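Local coordinates for protein RNase NGR3 (Nicotiana glutinosa, PDB 1VD3) that binds uridine 2'-phosphate and probably cleaves RNA as a secreted ribonuclease of the T2 family, at residues F8-F13 with Y177-K182. Residues are numbered along the deposited sequence; the frame is centred on the assembly and turned at random.
Sequences FDFFYF and YLCVDK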
loop_
_atom_site.group_PDB
_atom_site.type_symbol
_atom_site.label_atom_id
_atom_site.label_comp_id
_atom_site.label_asym_id
_atom_site.label_seq_id
_atom_site.Cartn_x
_atom_site.Cartn_y
_atom_site.Cartn_z
ATOM N N PHE A 8 -15.795 1.527 -12.552
ATOM C CA PHE A 8 -15.741 0.692 -11.356
ATOM C C PHE A 8 -16.369 1.480 -10.212
ATOM O O PHE A 8 -16.831 2.595 -10.425
ATOM C CB PHE A 8 -14.288 0.323 -11.051
ATOM C CG PHE A 8 -13.352 1.498 -11.062
ATOM C CD1 PHE A 8 -12.983 2.121 -9.875
ATOM C CD2 PHE A 8 -12.863 1.999 -12.266
ATOM C CE1 PHE A 8 -12.140 3.230 -9.884
ATOM C CE2 PHE A 8 -12.018 3.111 -12.289
ATOM C CZ PHE A 8 -11.657 3.727 -11.094
ATOM N N ASP A 9 -16.376 0.924 -9.004
ATOM C CA ASP A 9 -17.010 1.602 -7.878
ATOM C C ASP A 9 -16.114 2.440 -6.973
ATOM O O ASP A 9 -16.535 3.492 -6.489
ATOM C CB ASP A 9 -17.764 0.574 -7.029
ATOM C CG ASP A 9 -18.828 -0.161 -7.818
ATOM O OD1 ASP A 9 -18.996 -1.380 -7.601
ATOM O OD2 ASP A 9 -19.501 0.484 -8.650
ATOM N N PHE A 10 -14.894 1.975 -6.733
ATOM C CA PHE A 10 -13.963 2.695 -5.871
ATOM C C PHE A 10 -12.562 2.105 -6.006
ATOM O O PHE A 10 -12.362 1.110 -6.707
ATOM C CB PHE A 10 -14.415 2.572 -4.413
ATOM C CG PHE A 10 -14.368 1.157 -3.890
ATOM C CD1 PHE A 10 -13.236 0.676 -3.241
ATOM C CD2 PHE A 10 -15.443 0.294 -4.088
ATOM C CE1 PHE A 10 -13.172 -0.644 -2.799
ATOM C CE2 PHE A 10 -15.389 -1.028 -3.650
ATOM C CZ PHE A 10 -14.252 -1.499 -3.004
ATOM N N PHE A 11 -11.601 2.727 -5.327
ATOM C CA PHE A 11 -10.223 2.250 -5.327
ATOM C C PHE A 11 -9.836 1.760 -3.954
ATOM O O PHE A 11 -10.215 2.351 -2.948
ATOM C CB PHE A 11 -9.200 3.360 -5.596
ATOM C CG PHE A 11 -9.179 3.881 -6.990
ATOM C CD1 PHE A 11 -9.867 5.045 -7.313
ATOM C CD2 PHE A 11 -8.379 3.278 -7.954
ATOM C CE1 PHE A 11 -9.750 5.613 -8.579
ATOM C CE2 PHE A 11 -8.256 3.838 -9.227
ATOM C CZ PHE A 11 -8.941 5.009 -9.539
ATOM N N TYR A 12 -9.053 0.693 -3.917
ATOM C CA TYR A 12 -8.487 0.243 -2.663
ATOM C C TYR A 12 -7.097 0.873 -2.796
ATOM O O TYR A 12 -6.428 0.657 -3.809
ATOM C CB TYR A 12 -8.316 -1.272 -2.633
ATOM C CG TYR A 12 -9.446 -2.021 -1.981
ATOM C CD1 TYR A 12 -9.915 -3.216 -2.525
ATOM C CD2 TYR A 12 -10.025 -1.557 -0.800
ATOM C CE1 TYR A 12 -10.932 -3.930 -1.907
ATOM C CE2 TYR A 12 -11.044 -2.266 -0.175
ATOM C CZ TYR A 12 -11.490 -3.451 -0.736
ATOM O OH TYR A 12 -12.498 -4.161 -0.120
ATOM N N PHE A 13 -6.686 1.693 -1.835
ATOM C CA PHE A 13 -5.341 2.258 -1.877
ATOM C C PHE A 13 -4.612 1.416 -0.837
ATOM O O PHE A 13 -4.923 1.466 0.361
ATOM C CB PHE A 13 -5.322 3.746 -1.500
ATOM C CG PHE A 13 -3.930 4.321 -1.403
ATOM C CD1 PHE A 13 -3.023 4.165 -2.453
ATOM C CD2 PHE A 13 -3.523 5.005 -0.264
ATOM C CE1 PHE A 13 -1.733 4.681 -2.366
ATOM C CE2 PHE A 13 -2.232 5.528 -0.167
ATOM C CZ PHE A 13 -1.336 5.364 -1.221
ATOM N N TYR A 177 -5.234 -0.898 4.153
ATOM C CA TYR A 177 -6.137 -0.578 3.056
ATOM C C TYR A 177 -7.038 0.596 3.399
ATOM O O TYR A 177 -7.651 0.623 4.462
ATOM C CB TYR A 177 -7.045 -1.773 2.727
ATOM C CG TYR A 177 -6.350 -3.008 2.195
ATOM C CD1 TYR A 177 -5.431 -3.700 2.974
ATOM C CD2 TYR A 177 -6.671 -3.523 0.934
ATOM C CE1 TYR A 177 -4.844 -4.878 2.525
ATOM C CE2 TYR A 177 -6.092 -4.705 0.474
ATOM C CZ TYR A 177 -5.179 -5.377 1.278
ATOM O OH TYR A 177 -4.598 -6.553 0.851
ATOM N N LEU A 178 -7.118 1.552 2.483
ATOM C CA LEU A 178 -7.992 2.711 2.627
ATOM C C LEU A 178 -8.710 2.809 1.286
ATOM O O LEU A 178 -8.196 2.330 0.276
ATOM C CB LEU A 178 -7.181 3.985 2.891
ATOM C CG LEU A 178 -6.596 4.124 4.302
ATOM C CD1 LEU A 178 -5.664 5.319 4.359
ATOM C CD2 LEU A 178 -7.729 4.283 5.310
ATOM N N CYS A 179 -9.896 3.405 1.265
ATOM C CA CYS A 179 -10.630 3.531 0.016
ATOM C C CYS A 179 -10.633 4.953 -0.510
ATOM O O CYS A 179 -10.654 5.910 0.262
ATOM C CB CYS A 179 -12.062 3.014 0.188
ATOM S SG CYS A 179 -12.045 1.207 0.385
ATOM N N VAL A 180 -10.575 5.070 -1.835
ATOM C CA VAL A 180 -10.573 6.360 -2.516
ATOM C C VAL A 180 -11.712 6.327 -3.531
ATOM O O VAL A 180 -11.980 5.281 -4.128
ATOM C CB VAL A 180 -9.222 6.587 -3.247
ATOM C CG1 VAL A 180 -9.266 7.867 -4.065
ATOM C CG2 VAL A 180 -8.092 6.647 -2.229
ATOM N N ASP A 181 -12.393 7.454 -3.730
ATOM C CA ASP A 181 -13.501 7.470 -4.684
ATOM C C ASP A 181 -13.019 7.226 -6.108
ATOM O O ASP A 181 -11.844 7.430 -6.426
ATOM C CB ASP A 181 -14.266 8.793 -4.621
ATOM C CG ASP A 181 -13.578 9.894 -5.386
ATOM O OD1 ASP A 181 -12.529 10.381 -4.919
ATOM O OD2 ASP A 181 -14.089 10.262 -6.463
ATOM N N LYS A 182 -13.935 6.802 -6.973
ATOM C CA LYS A 182 -13.588 6.486 -8.356
ATOM C C LYS A 182 -12.948 7.600 -9.177
ATOM O O LYS A 182 -12.295 7.318 -10.179
ATOM C CB LYS A 182 -14.814 5.940 -9.096
ATOM C CG LYS A 182 -15.938 6.942 -9.290
ATOM C CD LYS A 182 -17.088 6.335 -10.088
ATOM C CE LYS A 182 -17.809 5.257 -9.300
ATOM N NZ LYS A 182 -18.993 4.727 -10.043
HETATM O O HOH W 1 -16.365 6.131 -5.660
#
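Phe-11 and Val-180 form an antiparallel hydrogen-bonded pair, as do Phe-13 and Leu-178. Each pair is closed by two backbone bonds; Phe-11 N to Val-180 O is 2.8 Å and Phe-13 N to Leu-178 O is 2.7 Å. Between them lies the non-hydrogen-bonded pair Tyr-12 with Cys-179. In the antiparallel sheet of this T2 ribonuclease, strand 10-16 pairs with both 171-181 and 41-48; Asp-9 and Phe-10 form a classic beta bulge opposite Asn-48. Beyond the strands, one water joins Asp-9 O to Lys-182 N, and Lys-182 NZ makes a weak bond to Phe-8 O.

Around Tyr-12 and Cys-179, rings and a sulfur pack together. Phe-10 CE1 sits over the centre of one Tyr-12 face. Tyr-177 turns its edge to the opposite face, a T-shaped pair with planes at 89°. Cys-179 SG, disulfide-bonded to Cys-190, lies obliquely to the Phe-10 and Tyr-12 rings. Its chi1 of -70° puts SG beside the backbone N, where it meets Tyr-12 CD2 at 3.6 Å.

On the other face, Phe-11 CB meets Val-180 CB at 4.0 Å. Phe-11 CD1 brings the ring edge 3.2 Å from Asp-181 O, and Phe-8 CE1 lies over one face of the ring, offset toward its rim. An alanine in place of Phe-11 would probably open a gap beside Asp-181 O and take away the ring that Phe-8 CE1 packs on.

Tyr-12 touches the bound uridine 2'-phosphate. The flanking rings, Cys-179 SG and the bond of Tyr-12 OH to Ile-192 O probably limit the turning of this pocket residue.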